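Aminotransferase, class V family protein (Trichomonas vaginalis, PDB 5F8V) probably transfers an amino group between O-phospho-L-serine and 2-oxoglutarate, using pyridoxal 5'-phosphate as cofactor, in the second step of L-serine biosynthesis from 3-phosphoglycerate. Local coordinates at residues A[60-65]-A[265-270]; A[79-84]-A[195-200]; A[161-166]-A[179-184]; A[183-188]-A[300-305]. One frame throughout, in Å; residues are numbered along the deposited sequence.

Interaction 1 of 4, residues A[60-65]-A[265-270]; sequences RTLLQV and GGLAAM
Leu-267, in the first turn of helix 267-286, has more of its surface buried by this contact than any other residue, and Leu-62 and Leu-63 at the end of helix 46-63 receive it. With chi1 at -59°, CG of Leu-267 stands anti to its own carbonyl carbon, and the CD1 branch is carried onto the end of the other helix. There CD1 of Leu-267 meets O of Leu-62 at 3.2 Å, a close carbon-to-carbonyl approach, and CD2 of Leu-63 at 3.5 Å. The other branch is looser: CD2 of Leu-267 lies 4.4 Å from CD2 of Leu-62. No direct hydrogen bond joins the segments. Instead one water donates to O of Leu-62 (2.7 Å) and accepts from N of Leu-267 (2.9 Å), serving a carbonyl of a last helical turn and an amide of a first one. Both helix ends are marked by their geometry: Gln-64, with positive phi, is the C-prime residue of a Schellman motif in which N of Val-65 reaches O of Arg-60 at 3.1 Å, while Gly-266 is the N-cap residue before Leu-267. Around this meeting of two helix ends, helix 248-263 covers Leu-62 through Phe-258 and Ile-261, and Leu-63 reaches Ile-213 of strand 209-215 and Phe-182, Leu-183 and Ile-187 of the loop between strands 174-177 and 193-199.

Interaction 2 of 4, residues A[79-84]-A[195-200]; sequences SLQFSA and CIFACA
Gln-81 and Phe-197 mark the nearest backbone approach, 7.8 Å from CA to CA, where helix 78-89 packs on strand 193-199. The strand belongs to the seven-stranded mixed sheet of the fold type I PLP enzymes, with 209-215 antiparallel to both its neighbours. Phe-197 directs its side chain from the sheet to the helix; chi1 of 73° puts CG between the backbone N and the carbonyl carbon, and the ring is received by two consecutive helix residues. The aliphatic base of Gln-81 makes an off-centre CH-pi contact, its CB 4.1 Å from the centroid of the Phe-197 ring and 30° off the normal. The Gln-81 chain then bends and slides past the ring, its amide plane 63° from that of the aromatic, and OE1 is hydrogen-bonded to the hydroxyl of Tyr-233. Ser-79, two residues before Gln-81, hydrogen-bonds through OG to the phosphate (OP2) of the modified lysine at position 202, which places this packing beside the cofactor. The two phenylalanines run roughly perpendicular as side chains, but neither ring offers its face to the other: they touch rim to rim, CE1 of Phe-82 lying 3.7 Å from CZ of Phe-197.

Interaction 3 of 4, residues A[161-166]-A[179-184]; sequences GIEFQQ and SSNFLS
Glu-163, the residue after a G1 beta bulge, meets Asn-181, the first residue of a type II beta turn in the loop after strand 174-177. In the bulge Gly-161 and Ile-162 both face Glu-157, and the turn ends at Ser-184. The two side chains point at each other from their backbones and meet at an oblique angle, with carboxylate and amide planes 40° apart. Glu-163 is extended, its CG anti to the backbone N (chi1 -169°), which carries OE2 to the amide of Asn-181. ND2 of Asn-181 donates to OE2 of Glu-163 at 3.0 Å, nearly straight at 166°. The oxygen lies in the amide plane of Asn-181 and uses its anti lone pair, turned from OE1. Neither group relies on this bond alone: the same OE2 has a salt bridge to Arg-302, and ND2 also donates to Asp-155. A buried acid with these partners would probably stay charged. CB of Asn-181 is 3.4 Å from OE2 of Glu-163. The turn is pinned twice at one carbonyl, since O of Asn-181 accepts from N of Ser-184 at 3.1 Å and, on the same face of the carbonyl plane, from OG of Ser-184 at 2.7 Å.

Interaction 4 of 4, residues A[183-188]-A[300-305]; sequences LSRPIT and RSRMNM
Arg-302 grips Ser-184 end-on with two nitrogens, and Arg-185 lies across the guanidinium so fixed. NH2 of Arg-302 donates to OG of Ser-184 at 2.6 Å, 166° at the hydrogen and in the guanidinium plane, whereas NH1 donates to O of Ser-184 at 3.1 Å, less straight at 147° and coming from above the carbonyl plane. Followed outward, CB of Arg-185 is 4.1 Å from NH1 of Arg-302; its CG lies 3.7 Å from NH2 of Arg-302. Its CD then sits over the guanidinium face, toward the rim, 3.4 Å from NH2 of Arg-302. The chain runs straight on to NE of Arg-185, 3.7 Å from NH2 of Arg-302, a close approach of like charges, and at the tip NH1 of Arg-185 is 3.9 Å from NE of Arg-302. The guanidinium planes are nearly parallel, 10° apart, and their charges are probably balanced by acids: besides Glu-163, Arg-302 has a salt bridge from NH1 to Asp-271, and Arg-185 one to Asp-155. NH2 of Arg-185 also donates to O of Phe-164. On the opposite face of the Arg-302 guanidinium lies CE of Met-303, whose SD packs 3.6 Å from CB of Ser-184. OG of Ser-301 accepts from N of Met-303 and of Asn-304, an ST turn and ST motif around Arg-302. The contact ties the loop between strands 174-177 and 193-199 to the residues just before strand 304-307, while helix 267-286 flanks it through Asp-271 against Arg-185 and Asn-274 against Met-303.

Overall arrangement
All four contacts are largely buried, yet their chemistry differs. Interactions 1 and 2 are apolar: the first joins two helix ends about 16 Å from the chain centre, with one water bridging the two backbones, and the second packs a helix on the main sheet beside the cofactor. Interactions 3 and 4, centres about 4 Å apart, form one polar network; they share Leu-183 and Ser-184, and Arg-302 with Glu-163 links them. The loop after strand 174-177 connects the groups: Phe-182 packs on Leu-63 of interaction 1 and on Ala-198 of interaction 2, and Ile-187 of interaction 4 touches both Leu-63 and Ile-196.

Interaction 1 of 4, residues A[60-65]-A[265-270]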
# COMPACT_ATOMS: atom_id res chain seq x y z
N ARG A 60 20.56 -0.08 2.08
CA ARG A 60 21.55 -0.11 3.16
C ARG A 60 22.87 0.50 2.71
O ARG A 60 23.47 1.26 3.46
CB ARG A 60 21.76 -1.54 3.71
CG ARG A 60 22.76 -1.59 4.86
CD ARG A 60 22.94 -2.99 5.44
NE ARG A 60 21.71 -3.57 5.97
CZ ARG A 60 21.11 -3.21 7.10
NH1 ARG A 60 21.59 -2.24 7.88
NH2 ARG A 60 20.00 -3.83 7.47
N THR A 61 23.31 0.18 1.49
CA THR A 61 24.55 0.71 0.93
C THR A 61 24.45 2.22 0.74
O THR A 61 25.31 2.95 1.22
CB THR A 61 24.92 0.02 -0.41
OG1 THR A 61 25.30 -1.34 -0.15
CG2 THR A 61 26.08 0.72 -1.10
N LEU A 62 23.42 2.67 0.03
CA LEU A 62 23.18 4.10 -0.21
C LEU A 62 23.27 4.94 1.05
O LEU A 62 23.95 5.95 1.07
CB LEU A 62 21.78 4.32 -0.81
CG LEU A 62 21.59 4.27 -2.32
CD1 LEU A 62 20.11 4.45 -2.61
CD2 LEU A 62 22.42 5.34 -3.01
N LEU A 63 22.58 4.50 2.09
CA LEU A 63 22.54 5.23 3.37
C LEU A 63 23.64 4.86 4.37
O LEU A 63 23.81 5.56 5.35
CB LEU A 63 21.19 5.01 4.05
CG LEU A 63 20.04 5.91 3.64
CD1 LEU A 63 18.74 5.27 4.12
CD2 LEU A 63 20.20 7.31 4.21
N GLN A 64 24.36 3.76 4.12
CA GLN A 64 25.26 3.17 5.11
C GLN A 64 24.53 2.98 6.43
O GLN A 64 24.98 3.43 7.48
CB GLN A 64 26.55 4.01 5.27
CG GLN A 64 27.42 4.03 4.02
CD GLN A 64 28.02 2.67 3.71
OE1 GLN A 64 29.05 2.29 4.27
NE2 GLN A 64 27.37 1.93 2.80
N VAL A 65 23.38 2.31 6.34
CA VAL A 65 22.60 2.00 7.52
C VAL A 65 23.41 0.97 8.33
O VAL A 65 23.72 -0.09 7.82
CB VAL A 65 21.21 1.40 7.17
CG1 VAL A 65 20.43 1.13 8.45
CG2 VAL A 65 20.42 2.33 6.24
N GLY A 265 26.06 9.43 -8.21
CA GLY A 265 27.15 9.73 -7.26
C GLY A 265 26.84 9.55 -5.78
O GLY A 265 27.69 9.81 -4.94
N GLY A 266 25.63 9.10 -5.45
CA GLY A 266 25.24 8.81 -4.08
C GLY A 266 24.54 9.97 -3.40
O GLY A 266 24.21 10.96 -4.05
N LEU A 267 24.34 9.84 -2.10
CA LEU A 267 23.51 10.78 -1.33
C LEU A 267 24.17 12.14 -1.10
O LEU A 267 23.46 13.14 -0.99
CB LEU A 267 23.11 10.17 0.02
CG LEU A 267 22.32 8.86 -0.08
CD1 LEU A 267 21.90 8.42 1.31
CD2 LEU A 267 21.11 8.96 -0.98
N ALA A 268 25.50 12.16 -1.02
CA ALA A 268 26.25 13.41 -0.91
C ALA A 268 26.15 14.22 -2.21
O ALA A 268 26.04 15.45 -2.17
CB ALA A 268 27.71 13.14 -0.54
N ALA A 269 26.17 13.53 -3.34
CA ALA A 269 25.92 14.16 -4.64
C ALA A 269 24.49 14.70 -4.75
O ALA A 269 24.29 15.77 -5.33
CB ALA A 269 26.20 13.19 -5.77
N MET A 270 23.50 13.97 -4.22
CA MET A 270 22.11 14.44 -4.20
C MET A 270 22.01 15.73 -3.38
O MET A 270 21.36 16.69 -3.79
CB MET A 270 21.14 13.40 -3.61
CG MET A 270 20.84 12.13 -4.41
SD MET A 270 20.40 12.21 -6.17
CE MET A 270 19.64 13.82 -6.40
O HOH W 1 25.22 7.32 -0.85

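Interaction 2 of 4, residues A[79-84]-A[195-200]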
# COMPACT_ATOMS: atom_id res chain seq x y z
N SER A 79 1.04 8.30 6.93
CA SER A 79 -0.03 8.47 7.92
C SER A 79 -0.35 7.20 8.70
O SER A 79 -0.71 7.26 9.88
CB SER A 79 -1.30 9.00 7.27
OG SER A 79 -1.03 10.21 6.57
N LEU A 80 -0.24 6.04 8.05
CA LEU A 80 -0.37 4.77 8.75
C LEU A 80 0.77 4.56 9.76
O LEU A 80 0.54 4.01 10.84
CB LEU A 80 -0.43 3.59 7.75
CG LEU A 80 -0.83 2.23 8.34
CD1 LEU A 80 -2.23 2.26 8.94
CD2 LEU A 80 -0.73 1.13 7.29
N GLN A 81 1.98 5.00 9.42
CA GLN A 81 3.11 4.88 10.34
C GLN A 81 2.97 5.83 11.55
O GLN A 81 3.43 5.49 12.63
CB GLN A 81 4.47 5.08 9.66
CG GLN A 81 4.69 4.35 8.33
CD GLN A 81 4.13 2.94 8.30
OE1 GLN A 81 4.32 2.16 9.23
NE2 GLN A 81 3.45 2.59 7.21
N PHE A 82 2.30 6.97 11.38
CA PHE A 82 1.95 7.82 12.55
C PHE A 82 1.20 7.02 13.63
O PHE A 82 1.40 7.23 14.82
CB PHE A 82 1.06 9.03 12.20
CG PHE A 82 1.63 9.99 11.19
CD1 PHE A 82 2.98 9.99 10.81
CD2 PHE A 82 0.79 10.98 10.65
CE1 PHE A 82 3.45 10.91 9.89
CE2 PHE A 82 1.27 11.90 9.74
CZ PHE A 82 2.60 11.86 9.36
N SER A 83 0.32 6.12 13.20
CA SER A 83 -0.41 5.25 14.11
C SER A 83 0.49 4.15 14.67
O SER A 83 0.49 3.90 15.88
CB SER A 83 -1.59 4.61 13.40
OG SER A 83 -2.39 5.58 12.75
N ALA A 84 1.28 3.52 13.80
CA ALA A 84 2.12 2.39 14.19
C ALA A 84 3.24 2.77 15.16
O ALA A 84 3.61 1.96 16.00
CB ALA A 84 2.68 1.69 12.96
N CYS A 195 14.03 5.36 15.25
CA CYS A 195 13.31 5.00 14.03
C CYS A 195 13.29 6.13 12.99
O CYS A 195 13.13 7.30 13.34
CB CYS A 195 11.87 4.60 14.37
SG CYS A 195 10.83 4.17 12.95
N ILE A 196 13.49 5.78 11.73
CA ILE A 196 13.31 6.69 10.61
C ILE A 196 12.30 6.05 9.69
O ILE A 196 12.35 4.84 9.46
CB ILE A 196 14.63 6.98 9.87
CG1 ILE A 196 15.49 7.93 10.70
CG2 ILE A 196 14.39 7.58 8.49
CD1 ILE A 196 16.94 8.02 10.25
N PHE A 197 11.39 6.87 9.17
CA PHE A 197 10.46 6.40 8.15
C PHE A 197 10.20 7.44 7.07
O PHE A 197 10.41 8.64 7.27
CB PHE A 197 9.15 5.90 8.78
CG PHE A 197 8.26 6.99 9.30
CD1 PHE A 197 8.51 7.59 10.53
CD2 PHE A 197 7.13 7.39 8.57
CE1 PHE A 197 7.67 8.59 11.01
CE2 PHE A 197 6.30 8.40 9.05
CZ PHE A 197 6.57 8.99 10.27
N ALA A 198 9.74 6.94 5.92
CA ALA A 198 9.46 7.75 4.75
C ALA A 198 8.49 7.02 3.83
O ALA A 198 8.72 5.87 3.48
CB ALA A 198 10.74 8.06 4.00
N CYS A 199 7.41 7.71 3.44
CA CYS A 199 6.54 7.22 2.37
C CYS A 199 7.31 7.38 1.07
O CYS A 199 8.18 8.24 0.96
CB CYS A 199 5.23 8.01 2.35
SG CYS A 199 5.41 9.77 1.99
N ALA A 200 7.03 6.52 0.09
CA ALA A 200 7.81 6.51 -1.16
C ALA A 200 7.54 7.67 -2.14
O ALA A 200 8.42 8.00 -2.95
CB ALA A 200 7.65 5.17 -1.88

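Interaction 3 of 4, residues A[161-166]-A[179-184]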
# COMPACT_ATOMS: atom_id res chain seq x y z
N GLY A 161 8.03 24.48 4.44
CA GLY A 161 9.41 24.61 3.94
C GLY A 161 10.44 24.82 5.05
O GLY A 161 11.38 25.60 4.87
N ILE A 162 10.25 24.14 6.17
CA ILE A 162 11.17 24.18 7.33
C ILE A 162 11.91 22.83 7.44
O ILE A 162 11.27 21.80 7.60
CB ILE A 162 10.41 24.48 8.64
CG1 ILE A 162 9.72 25.85 8.52
CG2 ILE A 162 11.35 24.47 9.85
CD1 ILE A 162 8.94 26.29 9.74
N GLU A 163 13.23 22.85 7.33
CA GLU A 163 14.07 21.64 7.34
C GLU A 163 15.18 21.78 8.36
O GLU A 163 15.77 22.84 8.51
CB GLU A 163 14.70 21.40 5.96
CG GLU A 163 15.38 20.03 5.79
CD GLU A 163 15.83 19.75 4.36
OE1 GLU A 163 16.34 20.68 3.69
OE2 GLU A 163 15.68 18.60 3.89
N PHE A 164 15.46 20.69 9.06
CA PHE A 164 16.55 20.64 10.02
C PHE A 164 17.83 20.40 9.27
O PHE A 164 17.86 19.54 8.39
CB PHE A 164 16.35 19.50 11.02
CG PHE A 164 15.32 19.77 12.06
CD1 PHE A 164 15.69 20.07 13.37
CD2 PHE A 164 13.97 19.71 11.74
CE1 PHE A 164 14.73 20.32 14.33
CE2 PHE A 164 13.00 19.96 12.70
CZ PHE A 164 13.39 20.25 14.00
N GLN A 165 18.88 21.13 9.61
CA GLN A 165 20.21 20.90 9.02
C GLN A 165 20.93 19.71 9.68
O GLN A 165 21.71 19.02 9.01
CB GLN A 165 21.06 22.16 9.09
CG GLN A 165 20.45 23.32 8.31
CD GLN A 165 21.42 24.47 8.06
OE1 GLN A 165 22.24 24.80 8.92
NE2 GLN A 165 21.32 25.09 6.89
N GLN A 166 20.68 19.49 10.97
CA GLN A 166 21.24 18.35 11.72
C GLN A 166 20.20 17.82 12.70
O GLN A 166 19.24 18.52 13.02
CB GLN A 166 22.51 18.79 12.46
CG GLN A 166 22.28 19.78 13.60
CD GLN A 166 23.49 20.64 13.90
OE1 GLN A 166 24.12 20.52 14.95
NE2 GLN A 166 23.83 21.53 12.97
N SER A 179 9.71 11.79 5.23
CA SER A 179 8.94 11.48 4.02
C SER A 179 9.38 12.34 2.83
O SER A 179 9.70 11.81 1.76
CB SER A 179 7.45 11.59 4.29
OG SER A 179 7.01 10.47 5.04
N SER A 180 9.50 13.64 3.06
CA SER A 180 9.81 14.58 1.97
C SER A 180 11.29 14.90 1.76
O SER A 180 11.61 15.71 0.90
CB SER A 180 9.01 15.87 2.18
OG SER A 180 9.27 16.40 3.47
N ASN A 181 12.20 14.30 2.54
CA ASN A 181 13.64 14.47 2.26
C ASN A 181 14.49 13.19 2.31
O ASN A 181 15.73 13.26 2.35
CB ASN A 181 14.22 15.61 3.14
CG ASN A 181 14.55 15.17 4.56
OD1 ASN A 181 14.17 14.09 5.01
ND2 ASN A 181 15.26 16.03 5.29
N PHE A 182 13.83 12.03 2.27
CA PHE A 182 14.52 10.75 2.38
C PHE A 182 15.35 10.53 1.14
O PHE A 182 14.83 10.65 0.03
CB PHE A 182 13.52 9.60 2.52
CG PHE A 182 14.13 8.30 2.95
CD1 PHE A 182 14.01 7.15 2.16
CD2 PHE A 182 14.80 8.20 4.16
CE1 PHE A 182 14.56 5.94 2.57
CE2 PHE A 182 15.36 7.00 4.58
CZ PHE A 182 15.24 5.87 3.78
N LEU A 183 16.63 10.21 1.34
CA LEU A 183 17.61 9.99 0.25
C LEU A 183 17.91 11.26 -0.57
O LEU A 183 18.35 11.18 -1.72
CB LEU A 183 17.21 8.82 -0.65
CG LEU A 183 16.88 7.51 0.09
CD1 LEU A 183 16.11 6.57 -0.81
CD2 LEU A 183 18.16 6.84 0.60
N SER A 184 17.69 12.43 0.04
CA SER A 184 18.09 13.70 -0.55
C SER A 184 19.44 14.14 -0.00
O SER A 184 20.01 15.11 -0.49
CB SER A 184 17.04 14.78 -0.26
OG SER A 184 17.08 15.19 1.10

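Interaction 4 of 4, residues A[183-188]-A[300-305]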
# COMPACT_ATOMS: atom_id res chain seq x y z
N LEU A 183 16.63 10.21 1.34
CA LEU A 183 17.61 9.99 0.25
C LEU A 183 17.91 11.26 -0.57
O LEU A 183 18.35 11.18 -1.72
CB LEU A 183 17.21 8.82 -0.65
CG LEU A 183 16.88 7.51 0.09
CD1 LEU A 183 16.11 6.57 -0.81
CD2 LEU A 183 18.16 6.84 0.60
N SER A 184 17.69 12.43 0.04
CA SER A 184 18.09 13.70 -0.55
C SER A 184 19.44 14.14 -0.00
O SER A 184 20.01 15.11 -0.49
CB SER A 184 17.04 14.78 -0.26
OG SER A 184 17.08 15.19 1.10
N ARG A 185 19.94 13.42 1.02
CA ARG A 185 21.24 13.69 1.62
C ARG A 185 21.69 12.53 2.53
O ARG A 185 20.87 11.68 2.89
CB ARG A 185 21.19 14.99 2.43
CG ARG A 185 20.09 15.02 3.47
CD ARG A 185 20.14 16.32 4.24
NE ARG A 185 19.16 16.37 5.31
CZ ARG A 185 18.77 17.48 5.94
NH1 ARG A 185 19.28 18.67 5.63
NH2 ARG A 185 17.86 17.40 6.91
N PRO A 186 22.98 12.50 2.91
CA PRO A 186 23.42 11.46 3.84
C PRO A 186 22.81 11.60 5.23
O PRO A 186 22.41 12.70 5.61
CB PRO A 186 24.95 11.66 3.91
CG PRO A 186 25.29 12.45 2.69
CD PRO A 186 24.11 13.35 2.49
N ILE A 187 22.73 10.49 5.95
CA ILE A 187 22.30 10.48 7.33
C ILE A 187 23.50 10.05 8.17
O ILE A 187 24.13 9.04 7.87
CB ILE A 187 21.11 9.51 7.54
CG1 ILE A 187 19.85 10.07 6.85
CG2 ILE A 187 20.84 9.28 9.02
CD1 ILE A 187 18.69 9.09 6.76
N THR A 188 23.81 10.84 9.21
CA THR A 188 24.83 10.50 10.21
C THR A 188 24.18 10.48 11.60
O THR A 188 22.97 10.70 11.75
CB THR A 188 25.98 11.53 10.20
OG1 THR A 188 25.46 12.84 10.48
CG2 THR A 188 26.69 11.54 8.85
N ARG A 300 15.65 26.89 6.02
CA ARG A 300 15.04 26.78 4.69
C ARG A 300 15.22 25.39 4.08
O ARG A 300 16.34 24.89 3.99
CB ARG A 300 15.57 27.85 3.74
CG ARG A 300 14.87 29.18 3.89
CD ARG A 300 15.42 30.23 2.94
NE ARG A 300 14.49 31.36 2.78
CZ ARG A 300 14.74 32.45 2.06
NH1 ARG A 300 15.90 32.60 1.42
NH2 ARG A 300 13.82 33.41 1.98
N SER A 301 14.11 24.80 3.67
CA SER A 301 14.10 23.50 3.02
C SER A 301 14.76 23.54 1.65
O SER A 301 14.59 24.51 0.90
CB SER A 301 12.66 23.00 2.89
OG SER A 301 12.58 21.77 2.19
N ARG A 302 15.53 22.49 1.35
CA ARG A 302 16.06 22.29 0.01
C ARG A 302 15.01 21.67 -0.90
O ARG A 302 15.15 21.74 -2.11
CB ARG A 302 17.29 21.36 0.03
CG ARG A 302 18.48 21.85 0.85
CD ARG A 302 19.41 20.70 1.25
NE ARG A 302 18.65 19.63 1.90
CZ ARG A 302 18.51 18.38 1.46
NH1 ARG A 302 19.17 17.93 0.39
NH2 ARG A 302 17.72 17.54 2.13
N MET A 303 13.99 21.04 -0.32
CA MET A 303 13.03 20.20 -1.05
C MET A 303 11.72 20.93 -1.38
O MET A 303 11.13 20.67 -2.43
CB MET A 303 12.69 18.96 -0.23
CG MET A 303 13.86 18.03 0.11
SD MET A 303 14.46 17.08 -1.31
CE MET A 303 15.80 18.14 -1.83
N ASN A 304 11.26 21.80 -0.49
CA ASN A 304 9.99 22.49 -0.65
C ASN A 304 10.19 23.97 -0.36
O ASN A 304 10.59 24.34 0.75
CB ASN A 304 8.93 21.90 0.27
CG ASN A 304 8.81 20.39 0.13
OD1 ASN A 304 9.48 19.64 0.85
ND2 ASN A 304 7.99 19.93 -0.83
N MET A 305 9.92 24.81 -1.36
CA MET A 305 10.21 26.23 -1.29
C MET A 305 8.90 26.99 -1.45
O MET A 305 8.56 27.37 -2.56
CB MET A 305 11.19 26.60 -2.40
CG MET A 305 12.60 26.12 -2.12
SD MET A 305 13.43 25.31 -3.47
CE MET A 305 12.88 23.62 -3.29